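Local coordinates for genome polyprotein (Chicken sicinivirus JSY, PDB 6QWT), which includes as its C-terminal part the 3Dpol RNA-dependent RNA polymerase, which probably copies the viral RNA genome during replication, at residues F83-A94 with R187-M197. Numbering follows the deposited sequence.
Sequences FPPLHTLTMLEA and RMLFGGLFEAM
L89 meets the junction between helices 180-189 and 191-198 of this viral RNA-dependent RNA polymerase fold, a worked example of extended residues, here those before helix 91-96, crossing a break between two helices. Its backbone N donates to M188 O at 3.0 Å, in the carbonyl plane and on a lone pair, while CG of its side chain settles on G191 CA (3.7 Å). With no side chain at G191 or G192 to collide with L89 CG or H87 O, the chain can come this close; G192 CA lies 3.3 Å from H87 O, a CA-H...O contact. A water bridges this seam, donating to H87 O and L189 O and accepting from L193 N. Farther along, L193 swings CG anti to its own N (chi1 178°), which brings CD1 over one face of the F83 ring, a CH-pi contact 4.1 Å from the centroid; M197 CG comes to the ring edge, and Y204 stacks on F83. L86 lays CD1 against L193 CA, its backbone hydrogen-bonded to I256 and Q258 where strands 86-87 and 257-258 pair in parallel. Toward the other end, M188 bends at chi3 (70°) to bring SD against M91 CA and CB, and its CG packs on A94 CB at 3.8 Å. A capping box closes the N-terminal end of helix 91-96: E93 N donates to T90 OG1, and E93 OE1 takes T90 N on its anti lone pair, 3.2 Å away.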
loop_
_atom_site.group_PDB
_atom_site.type_symbol
_atom_site.label_atom_id
_atom_site.label_comp_id
_atom_site.label_asym_id
_atom_site.label_seq_id
_atom_site.Cartn_x
_atom_site.Cartn_y
_atom_site.Cartn_z
ATOM N N PHE A 83 22.889 1.836 0.882
ATOM C CA PHE A 83 22.653 2.096 -0.531
ATOM C C PHE A 83 23.939 2.581 -1.195
ATOM O O PHE A 83 24.618 3.460 -0.650
ATOM C CB PHE A 83 21.560 3.151 -0.715
ATOM C CG PHE A 83 20.165 2.637 -0.509
ATOM C CD1 PHE A 83 19.350 3.184 0.471
ATOM C CD2 PHE A 83 19.657 1.624 -1.307
ATOM C CE1 PHE A 83 18.060 2.721 0.663
ATOM C CE2 PHE A 83 18.367 1.159 -1.121
ATOM C CZ PHE A 83 17.568 1.708 -0.134
ATOM N N PRO A 84 24.303 2.048 -2.357
ATOM C CA PRO A 84 25.351 2.672 -3.161
ATOM C C PRO A 84 24.800 3.903 -3.854
ATOM O O PRO A 84 23.600 4.193 -3.735
ATOM C CB PRO A 84 25.714 1.571 -4.170
ATOM C CG PRO A 84 24.434 0.839 -4.361
ATOM C CD PRO A 84 23.739 0.855 -3.015
ATOM N N PRO A 85 25.630 4.666 -4.563
ATOM C CA PRO A 85 25.084 5.770 -5.365
ATOM C C PRO A 85 24.025 5.263 -6.336
ATOM O O PRO A 85 24.237 4.286 -7.060
ATOM C CB PRO A 85 26.313 6.323 -6.095
ATOM C CG PRO A 85 27.456 5.982 -5.193
ATOM C CD PRO A 85 27.106 4.668 -4.550
ATOM N N LEU A 86 22.864 5.912 -6.318
ATOM C CA LEU A 86 21.757 5.572 -7.196
ATOM C C LEU A 86 21.586 6.656 -8.252
ATOM O O LEU A 86 22.023 7.797 -8.080
ATOM C CB LEU A 86 20.455 5.395 -6.406
ATOM C CG LEU A 86 20.439 4.291 -5.350
ATOM C CD1 LEU A 86 19.175 4.387 -4.511
ATOM C CD2 LEU A 86 20.556 2.917 -5.991
ATOM N N HIS A 87 20.937 6.285 -9.352
ATOM C CA HIS A 87 20.786 7.167 -10.498
ATOM C C HIS A 87 19.314 7.311 -10.855
ATOM O O HIS A 87 18.447 6.598 -10.342
ATOM C CB HIS A 87 21.582 6.651 -11.704
ATOM C CG HIS A 87 23.065 6.711 -11.509
ATOM N ND1 HIS A 87 23.847 7.708 -12.049
ATOM C CD2 HIS A 87 23.907 5.903 -10.817
ATOM C CE1 HIS A 87 25.108 7.510 -11.705
ATOM N NE2 HIS A 87 25.170 6.424 -10.957
ATOM N N THR A 88 19.040 8.258 -11.745
ATOM C CA THR A 88 17.692 8.500 -12.231
ATOM C C THR A 88 17.430 7.666 -13.481
ATOM O O THR A 88 18.349 7.270 -14.205
ATOM C CB THR A 88 17.475 9.989 -12.526
ATOM O OG1 THR A 88 18.245 10.381 -13.669
ATOM C CG2 THR A 88 17.890 10.832 -11.329
ATOM N N LEU A 89 16.155 7.383 -13.717
ATOM C CA LEU A 89 15.731 6.711 -14.933
ATOM C C LEU A 89 15.463 7.736 -16.025
ATOM O O LEU A 89 15.026 8.859 -15.756
ATOM C CB LEU A 89 14.468 5.879 -14.693
ATOM C CG LEU A 89 14.552 4.687 -13.740
ATOM C CD1 LEU A 89 13.278 3.862 -13.830
ATOM C CD2 LEU A 89 15.774 3.832 -14.044
ATOM N N THR A 90 15.743 7.343 -17.264
ATOM C CA THR A 90 15.335 8.155 -18.398
ATOM C C THR A 90 13.811 8.225 -18.460
ATOM O O THR A 90 13.101 7.400 -17.879
ATOM C CB THR A 90 15.888 7.577 -19.703
ATOM O OG1 THR A 90 15.223 6.343 -19.994
ATOM C CG2 THR A 90 17.387 7.325 -19.593
ATOM N N MET A 91 13.307 9.231 -19.176
ATOM C CA MET A 91 11.861 9.378 -19.295
ATOM C C MET A 91 11.238 8.168 -19.977
ATOM O O MET A 91 10.156 7.712 -19.584
ATOM C CB MET A 91 11.515 10.651 -20.058
ATOM C CG MET A 91 10.022 10.897 -20.137
ATOM S SD MET A 91 9.591 12.352 -21.088
ATOM C CE MET A 91 10.446 13.633 -20.178
ATOM N N LEU A 92 11.914 7.627 -20.994
ATOM C CA LEU A 92 11.398 6.452 -21.688
ATOM C C LEU A 92 11.442 5.219 -20.798
ATOM O O LEU A 92 10.535 4.380 -20.845
ATOM C CB LEU A 92 12.187 6.218 -22.974
ATOM C CG LEU A 92 11.750 7.066 -24.170
ATOM C CD1 LEU A 92 12.885 7.213 -25.169
ATOM C CD2 LEU A 92 10.526 6.455 -24.830
ATOM N N GLU A 93 12.493 5.085 -19.983
ATOM C CA GLU A 93 12.553 3.976 -19.036
ATOM C C GLU A 93 11.459 4.096 -17.983
ATOM O O GLU A 93 10.841 3.094 -17.605
ATOM C CB GLU A 93 13.928 3.917 -18.374
ATOM C CG GLU A 93 14.972 3.166 -19.181
ATOM C CD GLU A 93 16.369 3.309 -18.608
ATOM O OE1 GLU A 93 16.672 4.374 -18.028
ATOM O OE2 GLU A 93 17.165 2.355 -18.741
ATOM N N ALA A 94 11.203 5.314 -17.500
ATOM C CA ALA A 94 10.154 5.502 -16.504
ATOM C C ALA A 94 8.782 5.152 -17.064
ATOM O O ALA A 94 7.900 4.717 -16.316
ATOM C CB ALA A 94 10.171 6.939 -15.984
ATOM N N ARG A 187 8.937 8.627 -11.103
ATOM C CA ARG A 187 9.644 7.423 -11.518
ATOM C C ARG A 187 10.990 7.745 -12.148
ATOM O O ARG A 187 11.866 6.876 -12.193
ATOM C CB ARG A 187 8.790 6.612 -12.496
ATOM C CG ARG A 187 7.485 6.108 -11.909
ATOM C CD ARG A 187 6.646 5.387 -12.952
ATOM N NE ARG A 187 6.519 3.967 -12.641
ATOM C CZ ARG A 187 7.003 2.989 -13.399
ATOM N NH1 ARG A 187 7.647 3.271 -14.524
ATOM N NH2 ARG A 187 6.844 1.726 -13.031
ATOM N N MET A 188 11.178 8.967 -12.641
ATOM C CA MET A 188 12.499 9.352 -13.121
ATOM C C MET A 188 13.441 9.615 -11.953
ATOM O O MET A 188 14.530 9.034 -11.879
ATOM C CB MET A 188 12.393 10.581 -14.027
ATOM C CG MET A 188 11.780 10.290 -15.390
ATOM S SD MET A 188 11.448 11.788 -16.339
ATOM C CE MET A 188 13.115 12.325 -16.727
ATOM N N LEU A 189 13.020 10.467 -11.012
ATOM C CA LEU A 189 13.892 10.866 -9.909
ATOM C C LEU A 189 14.207 9.696 -8.986
ATOM O O LEU A 189 15.357 9.528 -8.560
ATOM C CB LEU A 189 13.243 11.997 -9.111
ATOM C CG LEU A 189 12.997 13.320 -9.833
ATOM C CD1 LEU A 189 12.167 14.248 -8.958
ATOM C CD2 LEU A 189 14.320 13.966 -10.204
ATOM N N PHE A 190 13.202 8.885 -8.659
ATOM C CA PHE A 190 13.340 7.824 -7.669
ATOM C C PHE A 190 13.342 6.429 -8.283
ATOM O O PHE A 190 13.315 5.440 -7.541
ATOM C CB PHE A 190 12.221 7.935 -6.630
ATOM C CG PHE A 190 12.172 9.264 -5.934
ATOM C CD1 PHE A 190 13.009 9.529 -4.860
ATOM C CD2 PHE A 190 11.293 10.250 -6.354
ATOM C CE1 PHE A 190 12.972 10.755 -4.215
ATOM C CE2 PHE A 190 11.250 11.477 -5.714
ATOM C CZ PHE A 190 12.089 11.730 -4.644
ATOM N N GLY A 191 13.380 6.323 -9.614
ATOM C CA GLY A 191 13.328 5.013 -10.247
ATOM C C GLY A 191 14.508 4.131 -9.887
ATOM O O GLY A 191 14.364 2.913 -9.751
ATOM N N GLY A 192 15.694 4.729 -9.738
ATOM C CA GLY A 192 16.839 3.966 -9.271
ATOM C C GLY A 192 16.618 3.382 -7.888
ATOM O O GLY A 192 16.976 2.232 -7.624
ATOM N N LEU A 193 16.016 4.163 -6.989
ATOM C CA LEU A 193 15.650 3.631 -5.682
ATOM C C LEU A 193 14.570 2.561 -5.805
ATOM O O LEU A 193 14.658 1.509 -5.161
ATOM C CB LEU A 193 15.185 4.761 -4.765
ATOM C CG LEU A 193 14.713 4.365 -3.363
ATOM C CD1 LEU A 193 15.859 3.796 -2.534
ATOM C CD2 LEU A 193 14.082 5.553 -2.663
ATOM N N PHE A 194 13.552 2.809 -6.637
ATOM C CA PHE A 194 12.486 1.827 -6.815
ATOM C C PHE A 194 13.033 0.522 -7.377
ATOM O O PHE A 194 12.639 -0.563 -6.937
ATOM C CB PHE A 194 11.391 2.385 -7.728
ATOM C CG PHE A 194 10.692 3.599 -7.172
ATOM C CD1 PHE A 194 10.714 3.873 -5.813
ATOM C CD2 PHE A 194 10.012 4.470 -8.013
ATOM C CE1 PHE A 194 10.072 4.992 -5.303
ATOM C CE2 PHE A 194 9.368 5.588 -7.511
ATOM C CZ PHE A 194 9.400 5.850 -6.154
ATOM N N GLU A 195 13.945 0.607 -8.349
ATOM C CA GLU A 195 14.585 -0.592 -8.880
ATOM C C GLU A 195 15.254 -1.391 -7.770
ATOM O O GLU A 195 15.069 -2.610 -7.665
ATOM C CB GLU A 195 15.615 -0.211 -9.941
ATOM C CG GLU A 195 15.055 -0.004 -11.328
ATOM C CD GLU A 195 16.151 0.127 -12.364
ATOM O OE1 GLU A 195 17.220 0.686 -12.036
ATOM O OE2 GLU A 195 15.951 -0.336 -13.504
ATOM N N ALA A 196 16.032 -0.712 -6.923
ATOM C CA ALA A 196 16.807 -1.408 -5.903
ATOM C C ALA A 196 15.907 -2.089 -4.880
ATOM O O ALA A 196 16.223 -3.182 -4.395
ATOM C CB ALA A 196 17.757 -0.428 -5.212
ATOM N N MET A 197 14.778 -1.466 -4.540
ATOM C CA MET A 197 13.916 -1.984 -3.484
ATOM C C MET A 197 12.845 -2.930 -4.016
ATOM O O MET A 197 12.655 -4.021 -3.469
ATOM C CB MET A 197 13.264 -0.825 -2.725
ATOM C CG MET A 197 14.261 0.058 -2.002
ATOM S SD MET A 197 13.473 1.394 -1.097
ATOM C CE MET A 197 12.521 0.481 0.116
HETATM O O HOH W 1 16.333 7.100 -8.262
#